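Local coordinates for protein putative tRNA (Adenine(37)-N6)-methyltransferase (PDB 7BTU) that probably transfers a methyl group from S-adenosyl-L-methionine to the threonylcarbamoyl-modified adenosine at position 37 of tRNA, at residues Arg18-Glu23 with Ser123-Leu128; Ala36-Leu41 with Arg181-Glu186; Gly177-Gln182 with Leu213-Val218. All coordinates share one frame; numbering follows the deposited sequence.

Contact 1: residues Arg18-Glu23 with Ser123-Leu128; sequences RSCFME and SGIDLL
S19 and F21, where the chain leaves strand 15-19, pack against I125, L127 and L128 of the loop that joins strands 119-123 and 132-138 of the antiparallel barrel. From CB, which lies 3.6 Å from L127 O and 3.8 Å from I125 CD1, the S19 side chain runs to its hydroxyl. There OG donates to L127 O at 2.7 Å, in the carbonyl plane and with a C=O...donor angle of 155°. The same OG accepts from F21 N at 3.3 Å, closing an ST turn. Its chi1 of 81° places OG between the backbone N and carbonyl carbon. A serine suits this place because one small group can donate and accept in a buried setting.

F21 is the closing residue of the turn. C20 SG sits over the centre of one ring face, and at the ring edge CE2 comes 3.3 Å from I125 O and 4.0 Å from I125 CG2. L128 CD2 lies against the backbone, 3.5 Å from E23 N. S19 OG makes the one direct hydrogen bond between the two segments; amid apolar groups it is likely to fix their fit locally, together with the bonds of S19 N and F21 to D129.

Contact 2: residues Ala36-Leu41 with Arg181-Glu186; sequences AARGTL and RQPVAE
A36, R38 and P183 bury the most surface here, joining the start of strand 38-43 in the antiparallel barrel to the N-terminal end of helix 184-193 in the C-terminal part of the chain. P183 occupies the N-cap position of that helix and is the centre of an inverse gamma turn, in which V184 N makes a weak hydrogen bond to Q182 O. Proline fits such a place: its ring restricts phi, and its nitrogen carries no hydrogen, where an N-H at the N-cap would have no helical acceptor to reach.

A36 faces the first turn of the helix. Its CB is 3.8 Å from P183 CG and 3.7 Å from E186 CB, so the methyl group rests against residues three apart on one side of the turn. So small a side chain lets the loop backbone come close to the helix, and Q190, further along it, takes the A36 N-H through its side-chain oxygen.

R38 reaches from the strand toward Q182 and P183. Its chain, bent at chi3 (54°), turns the guanidinium over the loop that precedes the helix, and NH1 lies 3.7 Å from P183 CD, which is near the guanidinium plane at its edge. The amide of Q182 covers one face of the group, the two planes 50° apart. This is a contact over the face, with Q182 OE1 3.6 Å from R38 NH1, and no direct hydrogen bond crosses between the two segments. Arginine suits the place because its CD packs against P183 CD while the flat guanidinium offers a face to the amide.

The polar link is indirect: one water donates to A36 O and to Q182 OE1, at 2.9 Å from each oxygen.

Contact 3: residues Gly177-Gln182 with Leu213-Val218; sequences GQRLRQ and LWDLDV
An extended chi1 (179°) carries the R179 chain off the last turn of helix 167-180, and a bend at chi3 swings its guanidinium toward D215; the aspartate, whose chi1 of 58° sets its carboxylate between its own N and carbonyl carbon, comes from the opposite direction. The grip is end-on and two-pronged. R179 NH1 donates to D215 OD2 at 2.9 Å; OD2 receives it with its syn lone pair, though it lies out of the guanidinium plane. R179 NH2 meets D215 OD1 at 3.0 Å, nearly straight at 175°. The two flat groups are turned against each other, so this second bond lies in the guanidinium plane and the first does not. H176, one turn earlier in the helix, accepts from R179 NH2 through ND1, which should further steady the guanidinium.

Next to this bridge L180 packs as the apolar member of the helix end. Its CD1 touches W214 CB at 3.8 Å and L216 CD2 at 4.0 Å, and its methyl groups pass alongside the D215 carboxylate. Leucine suits a place that must fill between a tryptophan and the first residue of a strand.

Q182, just past the helix, lays its aliphatic part over the indole of W214. CG stands 3.3 Å above the ring plane, offset toward the rim, and CD comes 3.4 Å from W214 CZ2. At the indole edge, in its plane, W214 NE1 donates at 2.8 Å to the water that the Q182 amide also holds, so ring and amide are joined through solvent too.

W214 and D215 occupy the two central positions of the type II' beta turn from L213 to L216, a tight hairpin linking strands 209-213 and 216-222 of the C-terminal sheet, here clasped against a helix end.

Overall arrangement
Contact 1 is buried, close to the centre of the chain, whereas contacts 2 and 3 lie at the surface, on the same side of that centre. Chemistry follows place: a single direct hydrogen bond among apolar groups in the first, an arginine-amide face and a bridging water in the second, and a charged pair beside leucine and tryptophan in the third. Contacts 1 and 2 share the barrel, where 15-19 and 38-43 are neighbouring strands. Contacts 2 and 3 share R181 and Q182, between helices 167-180 and 184-193, and the same water. W214 ties the ends together: its backbone N probably bonds to C20 O, and its ring packs on R38 O, so barrel and C-terminal hairpin meet there.

Contact 1: residues Arg18-Glu23 with Ser123-Leu128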
loop_
_atom_site.group_PDB
_atom_site.type_symbol
_atom_site.label_atom_id
_atom_site.label_comp_id
_atom_site.label_asym_id
_atom_site.label_seq_id
_atom_site.Cartn_x
_atom_site.Cartn_y
_atom_site.Cartn_z
ATOM N N ARG B 18 -3.643 -5.155 -18.626
ATOM C CA ARG B 18 -2.967 -5.593 -19.829
ATOM C C ARG B 18 -1.545 -5.092 -19.669
ATOM O O ARG B 18 -1.355 -3.891 -19.431
ATOM C CB ARG B 18 -3.642 -5.033 -21.087
ATOM N N SER B 19 -0.540 -5.971 -19.835
ATOM C CA SER B 19 0.814 -5.450 -19.641
ATOM C C SER B 19 1.847 -6.235 -20.438
ATOM O O SER B 19 1.553 -7.246 -21.075
ATOM C CB SER B 19 1.213 -5.401 -18.166
ATOM O OG SER B 19 1.624 -6.653 -17.739
ATOM N N CYS B 20 3.048 -5.675 -20.450
ATOM C CA CYS B 20 4.184 -6.319 -21.116
ATOM C C CYS B 20 4.589 -7.656 -20.493
ATOM O O CYS B 20 5.328 -8.402 -21.141
ATOM C CB CYS B 20 5.367 -5.354 -21.124
ATOM S SG CYS B 20 5.850 -4.672 -19.561
ATOM N N PHE B 21 4.259 -7.922 -19.213
ATOM C CA PHE B 21 4.920 -9.008 -18.480
ATOM C C PHE B 21 4.101 -10.292 -18.537
ATOM O O PHE B 21 2.921 -10.307 -18.160
ATOM C CB PHE B 21 5.204 -8.615 -17.023
ATOM C CG PHE B 21 6.276 -7.555 -16.901
ATOM C CD1 PHE B 21 7.552 -7.766 -17.472
ATOM C CD2 PHE B 21 6.009 -6.343 -16.280
ATOM C CE1 PHE B 21 8.539 -6.756 -17.401
ATOM C CE2 PHE B 21 7.023 -5.344 -16.193
ATOM C CZ PHE B 21 8.252 -5.553 -16.737
ATOM N N MET B 22 4.740 -11.373 -19.001
ATOM C CA MET B 22 4.082 -12.682 -19.064
ATOM C C MET B 22 4.576 -13.658 -17.995
ATOM O O MET B 22 3.910 -14.677 -17.743
ATOM C CB MET B 22 4.303 -13.302 -20.463
ATOM C CG MET B 22 3.950 -12.363 -21.650
ATOM S SD MET B 22 2.160 -11.942 -21.668
ATOM C CE MET B 22 2.184 -10.242 -22.329
ATOM N N GLU B 23 5.739 -13.405 -17.386
ATOM C CA GLU B 23 6.276 -14.330 -16.397
ATOM C C GLU B 23 6.859 -13.505 -15.257
ATOM O O GLU B 23 7.373 -12.414 -15.464
ATOM C CB GLU B 23 7.321 -15.284 -17.055
ATOM C CG GLU B 23 8.059 -14.630 -18.197
ATOM C CD GLU B 23 8.744 -15.553 -19.190
ATOM O OE1 GLU B 23 9.604 -15.030 -19.905
ATOM O OE2 GLU B 23 8.454 -16.762 -19.285
ATOM N N SER B 123 2.752 3.155 -16.206
ATOM C CA SER B 123 4.151 2.945 -16.580
ATOM C C SER B 123 4.903 2.571 -15.330
ATOM O O SER B 123 4.428 2.796 -14.204
ATOM C CB SER B 123 4.777 4.187 -17.228
ATOM O OG SER B 123 4.864 5.178 -16.243
ATOM N N GLY B 124 6.058 1.940 -15.543
ATOM C CA GLY B 124 6.747 1.395 -14.402
ATOM C C GLY B 124 5.966 0.274 -13.773
ATOM O O GLY B 124 6.007 0.116 -12.552
ATOM N N ILE B 125 5.290 -0.516 -14.570
ATOM C CA ILE B 125 4.334 -1.479 -14.035
ATOM C C ILE B 125 5.091 -2.705 -13.519
ATOM O O ILE B 125 6.185 -3.029 -13.992
ATOM C CB ILE B 125 3.320 -1.840 -15.152
ATOM C CG1 ILE B 125 1.992 -2.356 -14.572
ATOM C CG2 ILE B 125 3.892 -2.856 -16.192
ATOM C CD1 ILE B 125 0.960 -2.546 -15.631
ATOM N N ASP B 126 4.518 -3.401 -12.517
ATOM C CA ASP B 126 5.106 -4.641 -12.032
ATOM C C ASP B 126 4.083 -5.761 -11.970
ATOM O O ASP B 126 4.204 -6.640 -11.115
ATOM C CB ASP B 126 5.749 -4.444 -10.657
ATOM C CG ASP B 126 4.737 -4.079 -9.549
ATOM O OD1 ASP B 126 3.524 -3.841 -9.850
ATOM O OD2 ASP B 126 5.174 -4.008 -8.362
ATOM N N LEU B 127 3.018 -5.681 -12.763
ATOM C CA LEU B 127 1.926 -6.645 -12.706
ATOM C C LEU B 127 1.891 -7.478 -13.963
ATOM O O LEU B 127 2.045 -6.946 -15.059
ATOM C CB LEU B 127 0.559 -5.937 -12.537
ATOM C CG LEU B 127 0.457 -5.155 -11.225
ATOM C CD1 LEU B 127 -0.864 -4.433 -11.156
ATOM C CD2 LEU B 127 0.597 -6.103 -10.041
ATOM N N LEU B 128 1.575 -8.754 -13.806
ATOM C CA LEU B 128 1.447 -9.646 -14.950
ATOM C C LEU B 128 0.238 -9.295 -15.795
ATOM O O LEU B 128 -0.799 -8.836 -15.288
ATOM C CB LEU B 128 1.310 -11.104 -14.466
ATOM C CG LEU B 128 2.601 -11.661 -13.857
ATOM C CD1 LEU B 128 2.304 -12.995 -13.092
ATOM C CD2 LEU B 128 3.693 -11.942 -14.956
#

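Contact 2: residues Ala36-Leu41 with Arg181-Glu186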
loop_
_atom_site.group_PDB
_atom_site.type_symbol
_atom_site.label_atom_id
_atom_site.label_comp_id
_atom_site.label_asym_id
_atom_site.label_seq_id
_atom_site.Cartn_x
_atom_site.Cartn_y
_atom_site.Cartn_z
ATOM N N ALA B 36 9.705 2.230 -19.161
ATOM C CA ALA B 36 9.220 1.685 -20.426
ATOM C C ALA B 36 8.342 0.453 -20.237
ATOM O O ALA B 36 7.828 -0.066 -21.233
ATOM C CB ALA B 36 10.421 1.369 -21.366
ATOM N N ALA B 37 8.213 -0.054 -19.002
ATOM C CA ALA B 37 7.338 -1.185 -18.688
ATOM C C ALA B 37 5.916 -0.616 -18.579
ATOM O O ALA B 37 5.537 -0.057 -17.560
ATOM C CB ALA B 37 7.777 -1.900 -17.400
ATOM N N ARG B 38 5.141 -0.727 -19.650
ATOM C CA ARG B 38 3.847 -0.060 -19.732
ATOM C C ARG B 38 2.684 -1.053 -19.683
ATOM O O ARG B 38 2.802 -2.245 -20.006
ATOM C CB ARG B 38 3.780 0.780 -21.001
ATOM C CG ARG B 38 4.747 2.033 -20.896
ATOM C CD ARG B 38 4.759 2.843 -22.171
ATOM N NE ARG B 38 3.389 3.194 -22.502
ATOM C CZ ARG B 38 2.999 3.562 -23.711
ATOM N NH1 ARG B 38 3.902 3.631 -24.675
ATOM N NH2 ARG B 38 1.722 3.882 -23.943
ATOM N N GLY B 39 1.538 -0.542 -19.282
ATOM C CA GLY B 39 0.359 -1.395 -19.313
ATOM C C GLY B 39 -0.878 -0.543 -19.140
ATOM O O GLY B 39 -0.803 0.680 -18.949
ATOM N N THR B 40 -2.030 -1.201 -19.217
ATOM C CA THR B 40 -3.264 -0.466 -18.965
ATOM C C THR B 40 -4.086 -1.245 -17.947
ATOM O O THR B 40 -3.901 -2.456 -17.750
ATOM C CB THR B 40 -4.068 -0.248 -20.245
ATOM O OG1 THR B 40 -4.315 -1.519 -20.854
ATOM C CG2 THR B 40 -3.289 0.618 -21.246
ATOM N N LEU B 41 -4.971 -0.521 -17.270
ATOM C CA LEU B 41 -5.956 -1.131 -16.385
ATOM C C LEU B 41 -7.284 -0.948 -17.111
ATOM O O LEU B 41 -7.756 0.180 -17.237
ATOM C CB LEU B 41 -5.954 -0.444 -15.012
ATOM C CG LEU B 41 -7.103 -0.904 -14.035
ATOM C CD1 LEU B 41 -7.267 -2.453 -13.981
ATOM C CD2 LEU B 41 -6.863 -0.346 -12.643
ATOM N N ARG B 181 3.511 -0.369 -31.070
ATOM C CA ARG B 181 3.394 0.999 -30.529
ATOM C C ARG B 181 3.833 1.025 -29.060
ATOM O O ARG B 181 3.178 1.596 -28.172
ATOM C CB ARG B 181 1.965 1.561 -30.727
ATOM C CG ARG B 181 1.664 1.789 -32.234
ATOM C CD ARG B 181 0.407 2.579 -32.510
ATOM N NE ARG B 181 0.126 2.741 -33.945
ATOM C CZ ARG B 181 0.750 3.586 -34.771
ATOM N NH1 ARG B 181 1.725 4.385 -34.334
ATOM N NH2 ARG B 181 0.389 3.639 -36.049
ATOM N N GLN B 182 4.984 0.414 -28.803
ATOM C CA GLN B 182 5.523 0.320 -27.442
ATOM C C GLN B 182 7.012 0.588 -27.502
ATOM O O GLN B 182 7.642 0.310 -28.532
ATOM C CB GLN B 182 5.289 -1.072 -26.796
ATOM C CG GLN B 182 3.810 -1.387 -26.460
ATOM C CD GLN B 182 3.336 -0.493 -25.326
ATOM O OE1 GLN B 182 4.160 -0.002 -24.531
ATOM N NE2 GLN B 182 2.045 -0.325 -25.202
ATOM N N PRO B 183 7.615 1.141 -26.422
ATOM C CA PRO B 183 9.097 1.373 -26.440
ATOM C C PRO B 183 9.877 0.095 -26.149
ATOM O O PRO B 183 10.458 -0.086 -25.065
ATOM C CB PRO B 183 9.290 2.423 -25.343
ATOM C CG PRO B 183 8.181 2.077 -24.336
ATOM C CD PRO B 183 6.969 1.711 -25.220
ATOM N N VAL B 184 9.887 -0.810 -27.134
ATOM C CA VAL B 184 10.371 -2.174 -26.900
ATOM C C VAL B 184 11.854 -2.173 -26.558
ATOM O O VAL B 184 12.307 -2.921 -25.677
ATOM C CB VAL B 184 10.057 -3.084 -28.107
ATOM C CG1 VAL B 184 10.883 -4.444 -28.038
ATOM C CG2 VAL B 184 8.562 -3.392 -28.164
ATOM N N ALA B 185 12.650 -1.400 -27.293
ATOM C CA ALA B 185 14.092 -1.415 -27.037
ATOM C C ALA B 185 14.384 -0.934 -25.623
ATOM O O ALA B 185 15.196 -1.535 -24.903
ATOM C CB ALA B 185 14.827 -0.542 -28.048
ATOM N N GLU B 186 13.703 0.149 -25.198
ATOM C CA GLU B 186 13.931 0.683 -23.864
ATOM C C GLU B 186 13.447 -0.291 -22.811
ATOM O O GLU B 186 14.109 -0.485 -21.785
ATOM C CB GLU B 186 13.198 2.016 -23.676
ATOM C CG GLU B 186 13.939 3.124 -24.430
ATOM C CD GLU B 186 13.251 4.458 -24.230
ATOM O OE1 GLU B 186 12.304 4.733 -24.986
ATOM O OE2 GLU B 186 13.642 5.210 -23.310
HETATM O O HOH W 1 5.968 -1.503 -22.871
#

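Contact 3: residues Gly177-Gln182 with Leu213-Val218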
loop_
_atom_site.group_PDB
_atom_site.type_symbol
_atom_site.label_atom_id
_atom_site.label_comp_id
_atom_site.label_asym_id
_atom_site.label_seq_id
_atom_site.Cartn_x
_atom_site.Cartn_y
_atom_site.Cartn_z
ATOM N N GLY B 177 8.700 -2.703 -31.950
ATOM C CA GLY B 177 8.192 -1.531 -31.255
ATOM C C GLY B 177 7.262 -0.730 -32.144
ATOM O O GLY B 177 6.198 -0.270 -31.698
ATOM N N GLN B 178 7.624 -0.598 -33.432
ATOM C CA GLN B 178 6.762 0.110 -34.379
ATOM C C GLN B 178 5.436 -0.613 -34.539
ATOM O O GLN B 178 4.391 0.029 -34.597
ATOM C CB GLN B 178 7.456 0.222 -35.727
ATOM C CG GLN B 178 8.763 1.035 -35.682
ATOM C CD GLN B 178 8.488 2.501 -35.842
ATOM O OE1 GLN B 178 8.887 3.333 -35.014
ATOM N NE2 GLN B 178 7.805 2.826 -36.909
ATOM N N ARG B 179 5.466 -1.958 -34.607
ATOM C CA ARG B 179 4.237 -2.750 -34.730
ATOM C C ARG B 179 3.360 -2.624 -33.482
ATOM O O ARG B 179 2.148 -2.398 -33.579
ATOM C CB ARG B 179 4.593 -4.231 -34.965
ATOM C CG ARG B 179 3.346 -5.155 -35.091
ATOM C CD ARG B 179 3.749 -6.627 -35.418
ATOM N NE ARG B 179 4.685 -7.122 -34.422
ATOM C CZ ARG B 179 4.338 -7.591 -33.227
ATOM N NH1 ARG B 179 3.037 -7.619 -32.871
ATOM N NH2 ARG B 179 5.291 -8.003 -32.388
ATOM N N LEU B 180 3.972 -2.787 -32.298
ATOM C CA LEU B 180 3.282 -2.804 -31.017
ATOM C C LEU B 180 2.914 -1.418 -30.512
ATOM O O LEU B 180 2.059 -1.317 -29.607
ATOM C CB LEU B 180 4.162 -3.491 -29.957
ATOM C CG LEU B 180 4.309 -5.027 -30.090
ATOM C CD1 LEU B 180 5.459 -5.627 -29.227
ATOM C CD2 LEU B 180 2.965 -5.685 -29.738
ATOM N N ARG B 181 3.511 -0.369 -31.070
ATOM C CA ARG B 181 3.394 0.999 -30.529
ATOM C C ARG B 181 3.833 1.025 -29.060
ATOM O O ARG B 181 3.178 1.596 -28.172
ATOM C CB ARG B 181 1.965 1.561 -30.727
ATOM C CG ARG B 181 1.664 1.789 -32.234
ATOM C CD ARG B 181 0.407 2.579 -32.510
ATOM N NE ARG B 181 0.126 2.741 -33.945
ATOM C CZ ARG B 181 0.750 3.586 -34.771
ATOM N NH1 ARG B 181 1.725 4.385 -34.334
ATOM N NH2 ARG B 181 0.389 3.639 -36.049
ATOM N N GLN B 182 4.984 0.414 -28.803
ATOM C CA GLN B 182 5.523 0.320 -27.442
ATOM C C GLN B 182 7.012 0.588 -27.502
ATOM O O GLN B 182 7.642 0.310 -28.532
ATOM C CB GLN B 182 5.289 -1.072 -26.796
ATOM C CG GLN B 182 3.810 -1.387 -26.460
ATOM C CD GLN B 182 3.336 -0.493 -25.326
ATOM O OE1 GLN B 182 4.160 -0.002 -24.531
ATOM N NE2 GLN B 182 2.045 -0.325 -25.202
ATOM N N LEU B 213 8.230 -10.658 -23.531
ATOM C CA LEU B 213 7.699 -9.308 -23.281
ATOM C C LEU B 213 6.680 -8.987 -24.371
ATOM O O LEU B 213 6.970 -9.220 -25.540
ATOM C CB LEU B 213 8.841 -8.276 -23.322
ATOM C CG LEU B 213 9.917 -8.392 -22.217
ATOM C CD1 LEU B 213 11.137 -7.584 -22.635
ATOM C CD2 LEU B 213 9.338 -7.887 -20.856
ATOM N N TRP B 214 5.476 -8.495 -23.996
ATOM C CA TRP B 214 4.384 -8.357 -24.954
ATOM C C TRP B 214 4.235 -9.704 -25.668
ATOM O O TRP B 214 4.145 -10.732 -24.990
ATOM C CB TRP B 214 4.638 -7.157 -25.863
ATOM C CG TRP B 214 4.552 -5.797 -25.105
ATOM C CD1 TRP B 214 5.545 -4.909 -24.940
ATOM C CD2 TRP B 214 3.382 -5.227 -24.484
ATOM N NE1 TRP B 214 5.085 -3.805 -24.224
ATOM C CE2 TRP B 214 3.761 -3.989 -23.934
ATOM C CE3 TRP B 214 2.066 -5.670 -24.299
ATOM C CZ2 TRP B 214 2.860 -3.155 -23.230
ATOM C CZ3 TRP B 214 1.152 -4.834 -23.582
ATOM C CH2 TRP B 214 1.561 -3.597 -23.055
ATOM N N ASP B 215 4.225 -9.753 -27.007
ATOM C CA ASP B 215 4.116 -11.012 -27.740
ATOM C C ASP B 215 5.472 -11.441 -28.298
ATOM O O ASP B 215 5.539 -12.137 -29.320
ATOM C CB ASP B 215 3.056 -10.926 -28.854
ATOM C CG ASP B 215 3.347 -9.800 -29.871
ATOM O OD1 ASP B 215 4.418 -9.158 -29.769
ATOM O OD2 ASP B 215 2.509 -9.544 -30.758
ATOM N N LEU B 216 6.550 -11.010 -27.652
ATOM C CA LEU B 216 7.912 -11.237 -28.148
ATOM C C LEU B 216 8.661 -12.257 -27.287
ATOM O O LEU B 216 8.405 -12.376 -26.088
ATOM C CB LEU B 216 8.724 -9.938 -28.148
ATOM C CG LEU B 216 8.037 -8.643 -28.615
ATOM C CD1 LEU B 216 9.011 -7.494 -28.435
ATOM C CD2 LEU B 216 7.725 -8.813 -30.072
ATOM N N ASP B 217 9.653 -12.934 -27.905
ATOM C CA ASP B 217 10.681 -13.698 -27.191
ATOM C C ASP B 217 12.001 -12.955 -27.393
ATOM O O ASP B 217 12.366 -12.636 -28.519
ATOM C CB ASP B 217 10.798 -15.129 -27.725
ATOM C CG ASP B 217 9.500 -15.911 -27.546
ATOM O OD1 ASP B 217 9.001 -15.995 -26.399
ATOM O OD2 ASP B 217 8.987 -16.437 -28.547
ATOM N N VAL B 218 12.660 -12.605 -26.303
ATOM C CA VAL B 218 13.894 -11.812 -26.325
ATOM C C VAL B 218 14.972 -12.744 -25.813
ATOM O O VAL B 218 14.781 -13.375 -24.760
ATOM C CB VAL B 218 13.761 -10.565 -25.430
ATOM C CG1 VAL B 218 15.103 -9.751 -25.362
ATOM C CG2 VAL B 218 12.611 -9.655 -25.981
HETATM O O HOH W 1 5.968 -1.503 -22.871
#